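Local coordinates for hemolysin-related protein (Vibrio cholerae serotype O1, PDB 6MLT) that is a secreted, metal-binding component of the biofilm matrix that probably binds carbohydrate and contributes to biofilm adhesion, at residues Leu137-Gly142 and Ser173-Ser178; Ile186-Asn191 and Gly202-Asn207; Ser251-Leu256 and Val262-Asn267. All blocks are in the same frame, centred on the assembly; numbering follows the deposited sequence.

Overall arrangement
Four successive four-stranded sheets, which are probably blades of a β-propeller, house or border these contacts. Interaction 1 lies at the surface, where a loop leaving one sheet meets the outermost strand of the next through two hydroxyls, a leucine and a bridging water. Interaction 2 is buried inside the following sheet, pairing a leucine with a phenylalanine and a serine beside a sodium-binding loop. Interaction 3 is the largest, a partly buried hairpin held by backbone bonds, a salt bridge and a tryptophan. Interactions 1 and 2 touch through F177, which packs against Y205 and N207, whereas interactions 2 and 3 stay about 6 Å apart at their nearest atoms.

Interaction 1 of 3, residues Leu137-Gly142 and Ser173-Ser178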
loop_
_atom_site.group_PDB
_atom_site.type_symbol
_atom_site.label_atom_id
_atom_site.label_comp_id
_atom_site.label_asym_id
_atom_site.label_seq_id
_atom_site.Cartn_x
_atom_site.Cartn_y
_atom_site.Cartn_z
ATOM N N LEU A 137 -28.492 -4.785 -10.663
ATOM C CA LEU A 137 -29.496 -4.007 -9.948
ATOM C C LEU A 137 -28.988 -3.643 -8.559
ATOM O O LEU A 137 -28.538 -4.510 -7.804
ATOM C CB LEU A 137 -30.787 -4.805 -9.841
ATOM C CG LEU A 137 -31.997 -4.094 -9.226
ATOM C CD1 LEU A 137 -32.485 -2.982 -10.138
ATOM C CD2 LEU A 137 -33.119 -5.093 -8.943
ATOM N N LYS A 138 -29.085 -2.362 -8.212
ATOM C CA LYS A 138 -28.515 -1.875 -6.967
ATOM C C LYS A 138 -29.431 -2.169 -5.782
ATOM O O LYS A 138 -30.645 -2.353 -5.918
ATOM C CB LYS A 138 -28.256 -0.371 -7.051
ATOM C CG LYS A 138 -27.127 0.001 -8.004
ATOM C CD LYS A 138 -26.806 1.484 -7.980
ATOM C CE LYS A 138 -27.957 2.308 -8.519
ATOM N NZ LYS A 138 -27.593 3.758 -8.613
ATOM N N SER A 139 -28.824 -2.177 -4.595
ATOM C CA SER A 139 -29.580 -2.355 -3.362
ATOM C C SER A 139 -30.432 -1.130 -3.058
ATOM O O SER A 139 -31.626 -1.249 -2.760
ATOM C CB SER A 139 -28.616 -2.638 -2.207
ATOM O OG SER A 139 -29.322 -2.811 -0.996
ATOM N N ALA A 140 -29.834 0.051 -3.106
ATOM C CA ALA A 140 -30.513 1.287 -2.759
ATOM C C ALA A 140 -30.791 2.099 -4.020
ATOM O O ALA A 140 -30.381 1.741 -5.129
ATOM C CB ALA A 140 -29.676 2.089 -1.765
ATOM N N SER A 141 -31.496 3.207 -3.842
ATOM C CA SER A 141 -31.792 4.109 -4.940
ATOM C C SER A 141 -31.394 5.523 -4.549
ATOM O O SER A 141 -31.261 5.856 -3.366
ATOM C CB SER A 141 -33.279 4.048 -5.324
ATOM O OG SER A 141 -34.088 4.049 -4.165
ATOM N N GLY A 142 -31.172 6.348 -5.565
ATOM C CA GLY A 142 -30.861 7.740 -5.314
ATOM C C GLY A 142 -29.468 7.934 -4.738
ATOM O O GLY A 142 -28.540 7.146 -4.970
ATOM N N SER A 173 -23.149 -12.605 -10.255
ATOM C CA SER A 173 -24.445 -12.911 -9.661
ATOM C C SER A 173 -25.134 -11.708 -9.032
ATOM O O SER A 173 -26.265 -11.845 -8.557
ATOM C CB SER A 173 -24.290 -14.015 -8.612
ATOM O OG SER A 173 -23.579 -13.550 -7.485
ATOM N N GLY A 174 -24.498 -10.542 -9.014
ATOM C CA GLY A 174 -25.149 -9.348 -8.513
ATOM C C GLY A 174 -25.021 -9.161 -7.013
ATOM O O GLY A 174 -24.060 -9.627 -6.400
ATOM N N LEU A 175 -26.002 -8.492 -6.416
ATOM C CA LEU A 175 -25.926 -8.094 -5.013
ATOM C C LEU A 175 -25.672 -9.298 -4.110
ATOM O O LEU A 175 -26.381 -10.308 -4.179
ATOM C CB LEU A 175 -27.227 -7.399 -4.604
ATOM C CG LEU A 175 -27.339 -6.910 -3.162
ATOM C CD1 LEU A 175 -26.365 -5.784 -2.907
ATOM C CD2 LEU A 175 -28.761 -6.466 -2.864
ATOM N N LEU A 176 -24.656 -9.180 -3.254
ATOM C CA LEU A 176 -24.321 -10.194 -2.254
ATOM C C LEU A 176 -24.820 -9.822 -0.864
ATOM O O LEU A 176 -25.395 -10.666 -0.170
ATOM C CB LEU A 176 -22.802 -10.417 -2.210
ATOM C CG LEU A 176 -22.180 -10.996 -3.482
ATOM C CD1 LEU A 176 -20.662 -11.015 -3.369
ATOM C CD2 LEU A 176 -22.705 -12.400 -3.748
ATOM N N PHE A 177 -24.578 -8.586 -0.429
ATOM C CA PHE A 177 -25.183 -8.078 0.791
ATOM C C PHE A 177 -25.261 -6.564 0.711
ATOM O O PHE A 177 -24.461 -5.920 0.025
ATOM C CB PHE A 177 -24.434 -8.540 2.063
ATOM C CG PHE A 177 -23.087 -7.879 2.315
ATOM C CD1 PHE A 177 -21.908 -8.486 1.903
ATOM C CD2 PHE A 177 -22.997 -6.710 3.057
ATOM C CE1 PHE A 177 -20.670 -7.911 2.176
ATOM C CE2 PHE A 177 -21.762 -6.130 3.337
ATOM C CZ PHE A 177 -20.597 -6.731 2.897
ATOM N N SER A 178 -26.257 -6.016 1.406
ATOM C CA SER A 178 -26.551 -4.592 1.443
ATOM C C SER A 178 -25.987 -3.952 2.705
ATOM O O SER A 178 -25.887 -4.592 3.758
ATOM C CB SER A 178 -28.064 -4.347 1.414
ATOM O OG SER A 178 -28.694 -4.950 0.306
HETATM O O HOH W 1 -27.718 -7.095 -8.328
#
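The polar part of this contact is a short bond between the hydroxyls of S139 and S178, OG to OG 2.6 Å, in which either could be the donor. The two oxygens meet end to end because each torsion sends its OG across the gap: in S139 it lies opposite the backbone N (chi1 180°), and in S178 opposite the carbonyl carbon (chi1 -56°). Serine suits both places, since its one-atom reach spans backbones whose CA atoms, S139 to S178, are 6.1 Å apart.

The apolar part is small. L175 points its branched end at S139, and both of its methyls rest on the serine methylene, with CD2 3.9 Å from S139 CB.

A water makes the third link, donating to L137 O at 2.8 Å and accepting from L175 N at 2.9 Å. It joins two main chains that do not bond directly, two residues before S139 on one side and at the packed L175 itself on the other.

G174, just before L175, has a positive phi of 87°, where a CB would be pressed against the preceding carbonyl oxygen, so glycine fits the entry to this strand. Y169 OH of strand 167-170 hydrogen-bonds S139 N, while D166 OD2 holds A140 N. The arrangement is a surface seam between successive sheets: the loop that follows strand 132-137, the outermost strand of one, lies against strand 174-178, the outermost strand of the next, which carries a classic β-bulge where two residues, L176 and F177, sit opposite the single V168.

Interaction 2 of 3, residues Ile186-Asn191 and Gly202-Asn207; sequences IAFDSN and GTLYQN. With NA (sodium ion), chain F.
D189 OD1 is held from two directions in a loop whose next residue, S190, packs against L204. The sodium ion lies 2.3 Å from D189 OD1. N191 N gives that same D189 OD1 a weak hydrogen bond at 3.3 Å. N191 OD1 coordinates the ion at 2.4 Å, and D193, Q195 and E197 complete the site. S190 does not bind the ion, and its CB points towards L204. Its OG, placed between backbone N and carbonyl carbon (chi1 70°), hydrogen-bonds to E197 OE1, so the serine acts as a second-shell residue that positions a ligand.

L204 serves two neighbours with its two methyls. CD2 lies 3.6 Å from S190 OG, while CD1 meets F188 CE1 at 4.1 Å, obliquely to the ring, the two side chains crossing at about a right angle. A branched aliphatic group fits this buried corner. Farther out, a water accepts from N191 ND2 (3.1 Å) and from Q206 NE2 (3.3 Å).

The anionic oxygens of D189, D193 and E197, with neutral N191 OD1 and Q195 O, suit a cation, consistent with the calcium-type loops of FG-GAP-like repeats, while L204, meeting S190 and F188, seats the loop on apolar groups.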
loop_
_atom_site.group_PDB
_atom_site.type_symbol
_atom_site.label_atom_id
_atom_site.label_comp_id
_atom_site.label_asym_id
_atom_site.label_seq_id
_atom_site.Cartn_x
_atom_site.Cartn_y
_atom_site.Cartn_z
ATOM N N ILE A 186 -13.387 -0.448 1.283
ATOM C CA ILE A 186 -12.182 -1.162 0.879
ATOM C C ILE A 186 -12.244 -2.580 1.433
ATOM O O ILE A 186 -13.020 -2.885 2.340
ATOM C CB ILE A 186 -10.877 -0.471 1.343
ATOM C CG1 ILE A 186 -10.773 -0.440 2.872
ATOM C CG2 ILE A 186 -10.792 0.944 0.784
ATOM C CD1 ILE A 186 -9.346 -0.187 3.364
ATOM N N ALA A 187 -11.395 -3.449 0.888
ATOM C CA ALA A 187 -11.305 -4.830 1.339
ATOM C C ALA A 187 -9.869 -5.168 1.715
ATOM O O ALA A 187 -8.929 -4.772 1.019
ATOM C CB ALA A 187 -11.790 -5.801 0.264
ATOM N N PHE A 188 -9.707 -5.913 2.807
ATOM C CA PHE A 188 -8.401 -6.412 3.210
ATOM C C PHE A 188 -8.611 -7.545 4.198
ATOM O O PHE A 188 -9.649 -7.618 4.865
ATOM C CB PHE A 188 -7.529 -5.306 3.820
ATOM C CG PHE A 188 -7.997 -4.823 5.164
ATOM C CD1 PHE A 188 -9.101 -3.997 5.276
ATOM C CD2 PHE A 188 -7.312 -5.176 6.317
ATOM C CE1 PHE A 188 -9.526 -3.546 6.514
ATOM C CE2 PHE A 188 -7.726 -4.727 7.557
ATOM C CZ PHE A 188 -8.834 -3.912 7.660
ATOM N N ASP A 189 -7.624 -8.440 4.266
ATOM C CA ASP A 189 -7.644 -9.547 5.218
ATOM C C ASP A 189 -7.241 -9.001 6.580
ATOM O O ASP A 189 -6.059 -8.800 6.860
ATOM C CB ASP A 189 -6.708 -10.662 4.766
ATOM C CG ASP A 189 -6.844 -11.927 5.607
ATOM O OD1 ASP A 189 -7.572 -11.910 6.627
ATOM O OD2 ASP A 189 -6.219 -12.946 5.247
ATOM N N SER A 190 -8.232 -8.757 7.435
ATOM C CA SER A 190 -7.992 -8.133 8.729
ATOM C C SER A 190 -7.452 -9.102 9.768
ATOM O O SER A 190 -6.842 -8.663 10.746
ATOM C CB SER A 190 -9.294 -7.530 9.259
ATOM O OG SER A 190 -10.185 -8.566 9.632
ATOM N N ASN A 191 -7.685 -10.402 9.598
ATOM C CA ASN A 191 -7.400 -11.373 10.648
ATOM C C ASN A 191 -6.558 -12.551 10.170
ATOM O O ASN A 191 -6.430 -13.538 10.903
ATOM C CB ASN A 191 -8.707 -11.893 11.245
ATOM C CG ASN A 191 -9.651 -12.433 10.193
ATOM O OD1 ASN A 191 -9.236 -12.771 9.085
ATOM N ND2 ASN A 191 -10.931 -12.518 10.536
ATOM N N GLY A 202 -16.865 2.972 8.813
ATOM C CA GLY A 202 -16.579 2.615 10.181
ATOM C C GLY A 202 -16.888 1.182 10.558
ATOM O O GLY A 202 -16.453 0.736 11.628
ATOM N N THR A 203 -17.616 0.444 9.724
ATOM C CA THR A 203 -18.001 -0.927 10.036
ATOM C C THR A 203 -17.135 -1.905 9.257
ATOM O O THR A 203 -16.965 -1.757 8.044
ATOM C CB THR A 203 -19.471 -1.174 9.699
ATOM O OG1 THR A 203 -20.290 -0.235 10.405
ATOM C CG2 THR A 203 -19.883 -2.582 10.091
ATOM N N LEU A 204 -16.611 -2.915 9.953
ATOM C CA LEU A 204 -15.919 -4.027 9.315
ATOM C C LEU A 204 -16.875 -5.213 9.221
ATOM O O LEU A 204 -17.406 -5.677 10.240
ATOM C CB LEU A 204 -14.651 -4.423 10.079
ATOM C CG LEU A 204 -13.740 -5.379 9.298
ATOM C CD1 LEU A 204 -13.081 -4.649 8.134
ATOM C CD2 LEU A 204 -12.691 -6.016 10.198
ATOM N N TYR A 205 -17.094 -5.692 7.996
ATOM C CA TYR A 205 -17.913 -6.861 7.721
ATOM C C TYR A 205 -17.047 -8.002 7.205
ATOM O O TYR A 205 -16.069 -7.780 6.486
ATOM C CB TYR A 205 -18.981 -6.581 6.654
ATOM C CG TYR A 205 -19.825 -5.343 6.837
ATOM C CD1 TYR A 205 -19.440 -4.129 6.282
ATOM C CD2 TYR A 205 -21.038 -5.401 7.506
ATOM C CE1 TYR A 205 -20.225 -2.998 6.420
ATOM C CE2 TYR A 205 -21.834 -4.273 7.645
ATOM C CZ TYR A 205 -21.419 -3.077 7.103
ATOM O OH TYR A 205 -22.199 -1.954 7.248
ATOM N N GLN A 206 -17.434 -9.230 7.544
ATOM C CA GLN A 206 -16.987 -10.369 6.755
ATOM C C GLN A 206 -17.551 -10.243 5.346
ATOM O O GLN A 206 -18.475 -9.465 5.087
ATOM C CB GLN A 206 -17.416 -11.686 7.404
ATOM C CG GLN A 206 -16.710 -11.960 8.720
ATOM C CD GLN A 206 -17.018 -13.336 9.286
ATOM O OE1 GLN A 206 -18.177 -13.712 9.442
ATOM N NE2 GLN A 206 -15.975 -14.095 9.591
ATOM N N ASN A 207 -16.974 -11.002 4.412
ATOM C CA ASN A 207 -17.379 -10.814 3.027
ATOM C C ASN A 207 -18.750 -11.410 2.720
ATOM O O ASN A 207 -19.244 -11.218 1.603
ATOM C CB ASN A 207 -16.314 -11.367 2.066
ATOM C CG ASN A 207 -15.973 -12.821 2.312
ATOM O OD1 ASN A 207 -16.791 -13.600 2.794
ATOM N ND2 ASN A 207 -14.753 -13.198 1.948
HETATM NA NA NA F . -9.844 -12.334 6.831
HETATM O O HOH W 2 -12.976 -13.494 8.403
#

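Interaction 3 of 3, residues Ser251-Leu256 and Val262-Asn267; sequences SEIAVL and VKWRVN
Strands 252-256 and 264-266 run antiparallel (174°) with axes 4.7 Å apart, I253 and V266 making a hydrogen-bonded pair, until an extra residue, K263 opposite V255, shifts the register by one. There V255 O receives two donors, K263 N at 2.8 Å and, weakly, W264 N at 3.4 Å.

On the face with I253 and V266, V255 lies over the indole. Its CB stands 4.1 Å from the centroid of the W264 five-membered ring in a CH-pi contact, and V255 CG2 presses towards the rim, 3.3 Å from W264 CZ2. The ring is swung back over the neighbouring strand because W264 CG sits between backbone N and carbonyl carbon (chi1 55°); its NE1 bonds to A458 O. A compact β-branched valine suits the ring's flat face.

Beside the face that carries A254, R265 grips E252 side-on, NH2 to OE1 at 3.0 Å and NE to OE2 at 3.1 Å. The planes are 77° apart, so both nitrogens meet the carboxylate from above its plane, although OE1 lies in the guanidinium plane. Y215 OH also bonds to E252 OE2. Beyond the last backbone pair, the side-chain amide of N267 gives ND2 to S251 O at 2.8 Å.

The whole is a β-hairpin with a classic bulge, two residues opposite one, and supplies the last two strands of a four-stranded antiparallel sheet, 262-266 at its edge, such as a β-propeller blade.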
loop_
_atom_site.group_PDB
_atom_site.type_symbol
_atom_site.label_atom_id
_atom_site.label_comp_id
_atom_site.label_asym_id
_atom_site.label_seq_id
_atom_site.Cartn_x
_atom_site.Cartn_y
_atom_site.Cartn_z
ATOM N N SER A 251 -14.791 16.110 13.466
ATOM C CA SER A 251 -13.837 15.588 12.503
ATOM C C SER A 251 -12.688 14.896 13.226
ATOM O O SER A 251 -12.437 15.127 14.412
ATOM C CB SER A 251 -13.295 16.707 11.611
ATOM O OG SER A 251 -12.513 17.638 12.347
ATOM N N GLU A 252 -11.992 14.028 12.495
ATOM C CA GLU A 252 -10.812 13.388 13.054
ATOM C C GLU A 252 -10.060 12.649 11.960
ATOM O O GLU A 252 -10.578 12.401 10.866
ATOM C CB GLU A 252 -11.177 12.419 14.183
ATOM C CG GLU A 252 -11.945 11.185 13.736
ATOM C CD GLU A 252 -12.252 10.258 14.900
ATOM O OE1 GLU A 252 -13.309 10.427 15.544
ATOM O OE2 GLU A 252 -11.418 9.374 15.187
ATOM N N ILE A 253 -8.808 12.341 12.273
ATOM C CA ILE A 253 -8.034 11.319 11.584
ATOM C C ILE A 253 -7.618 10.307 12.639
ATOM O O ILE A 253 -7.278 10.683 13.767
ATOM C CB ILE A 253 -6.803 11.897 10.859
ATOM C CG1 ILE A 253 -6.051 10.768 10.153
ATOM C CG2 ILE A 253 -5.885 12.616 11.842
ATOM C CD1 ILE A 253 -5.434 11.168 8.853
ATOM N N ALA A 254 -7.675 9.028 12.293
ATOM C CA ALA A 254 -7.406 8.001 13.285
ATOM C C ALA A 254 -6.721 6.818 12.624
ATOM O O ALA A 254 -6.912 6.546 11.436
ATOM C CB ALA A 254 -8.690 7.544 13.988
ATOM N N VAL A 255 -5.905 6.131 13.410
ATOM C CA VAL A 255 -5.300 4.866 13.014
ATOM C C VAL A 255 -5.886 3.791 13.908
ATOM O O VAL A 255 -5.798 3.877 15.141
ATOM C CB VAL A 255 -3.771 4.903 13.123
ATOM C CG1 VAL A 255 -3.183 3.541 12.777
ATOM C CG2 VAL A 255 -3.203 5.980 12.210
ATOM N N LEU A 256 -6.475 2.779 13.288
ATOM C CA LEU A 256 -7.091 1.671 13.993
ATOM C C LEU A 256 -6.264 0.410 13.789
ATOM O O LEU A 256 -5.660 0.209 12.732
ATOM C CB LEU A 256 -8.511 1.424 13.490
ATOM C CG LEU A 256 -9.423 2.647 13.410
ATOM C CD1 LEU A 256 -10.762 2.254 12.829
ATOM C CD2 LEU A 256 -9.586 3.272 14.780
ATOM N N VAL A 262 -8.358 1.659 18.846
ATOM C CA VAL A 262 -7.697 2.882 18.398
ATOM C C VAL A 262 -6.218 2.803 18.748
ATOM O O VAL A 262 -5.857 2.622 19.913
ATOM C CB VAL A 262 -8.335 4.126 19.035
ATOM C CG1 VAL A 262 -7.540 5.388 18.675
ATOM C CG2 VAL A 262 -9.782 4.266 18.593
ATOM N N LYS A 263 -5.359 2.963 17.745
ATOM C CA LYS A 263 -3.942 3.181 18.010
ATOM C C LYS A 263 -3.703 4.623 18.435
ATOM O O LYS A 263 -3.130 4.884 19.496
ATOM C CB LYS A 263 -3.110 2.842 16.771
ATOM C CG LYS A 263 -1.610 2.936 17.015
ATOM C CD LYS A 263 -0.805 2.727 15.747
ATOM C CE LYS A 263 0.666 3.044 15.990
ATOM N NZ LYS A 263 1.527 2.637 14.855
ATOM N N TRP A 264 -4.127 5.574 17.607
ATOM C CA TRP A 264 -4.165 6.976 17.996
ATOM C C TRP A 264 -5.185 7.687 17.118
ATOM O O TRP A 264 -5.561 7.199 16.047
ATOM C CB TRP A 264 -2.789 7.649 17.890
ATOM C CG TRP A 264 -2.123 7.551 16.545
ATOM C CD1 TRP A 264 -1.207 6.618 16.158
ATOM C CD2 TRP A 264 -2.297 8.433 15.420
ATOM N NE1 TRP A 264 -0.810 6.854 14.858
ATOM C CE2 TRP A 264 -1.465 7.962 14.385
ATOM C CE3 TRP A 264 -3.078 9.570 15.190
ATOM C CZ2 TRP A 264 -1.391 8.591 13.139
ATOM C CZ3 TRP A 264 -3.004 10.191 13.952
ATOM C CH2 TRP A 264 -2.166 9.702 12.945
ATOM N N ARG A 265 -5.648 8.838 17.601
ATOM C CA ARG A 265 -6.576 9.662 16.842
ATOM C C ARG A 265 -6.304 11.124 17.160
ATOM O O ARG A 265 -5.776 11.459 18.224
ATOM C CB ARG A 265 -8.036 9.311 17.152
ATOM C CG ARG A 265 -8.487 9.676 18.552
ATOM C CD ARG A 265 -9.939 9.283 18.806
ATOM N NE ARG A 265 -10.898 10.134 18.097
ATOM C CZ ARG A 265 -11.240 11.364 18.476
ATOM N NH1 ARG A 265 -10.690 11.917 19.550
ATOM N NH2 ARG A 265 -12.131 12.050 17.779
ATOM N N VAL A 266 -6.661 11.987 16.218
ATOM C CA VAL A 266 -6.452 13.422 16.344
ATOM C C VAL A 266 -7.720 14.138 15.903
ATOM O O VAL A 266 -8.241 13.877 14.815
ATOM C CB VAL A 266 -5.250 13.898 15.506
ATOM C CG1 VAL A 266 -5.171 15.425 15.486
ATOM C CG2 VAL A 266 -3.945 13.313 16.068
ATOM N N ASN A 267 -8.216 15.033 16.750
ATOM C CA ASN A 267 -9.166 16.058 16.345
ATOM C C ASN A 267 -8.408 17.374 16.381
ATOM O O ASN A 267 -7.830 17.725 17.414
ATOM C CB ASN A 267 -10.385 16.107 17.262
ATOM C CG ASN A 267 -11.219 17.349 17.038
ATOM O OD1 ASN A 267 -11.177 18.286 17.833
ATOM N ND2 ASN A 267 -11.939 17.386 15.924
#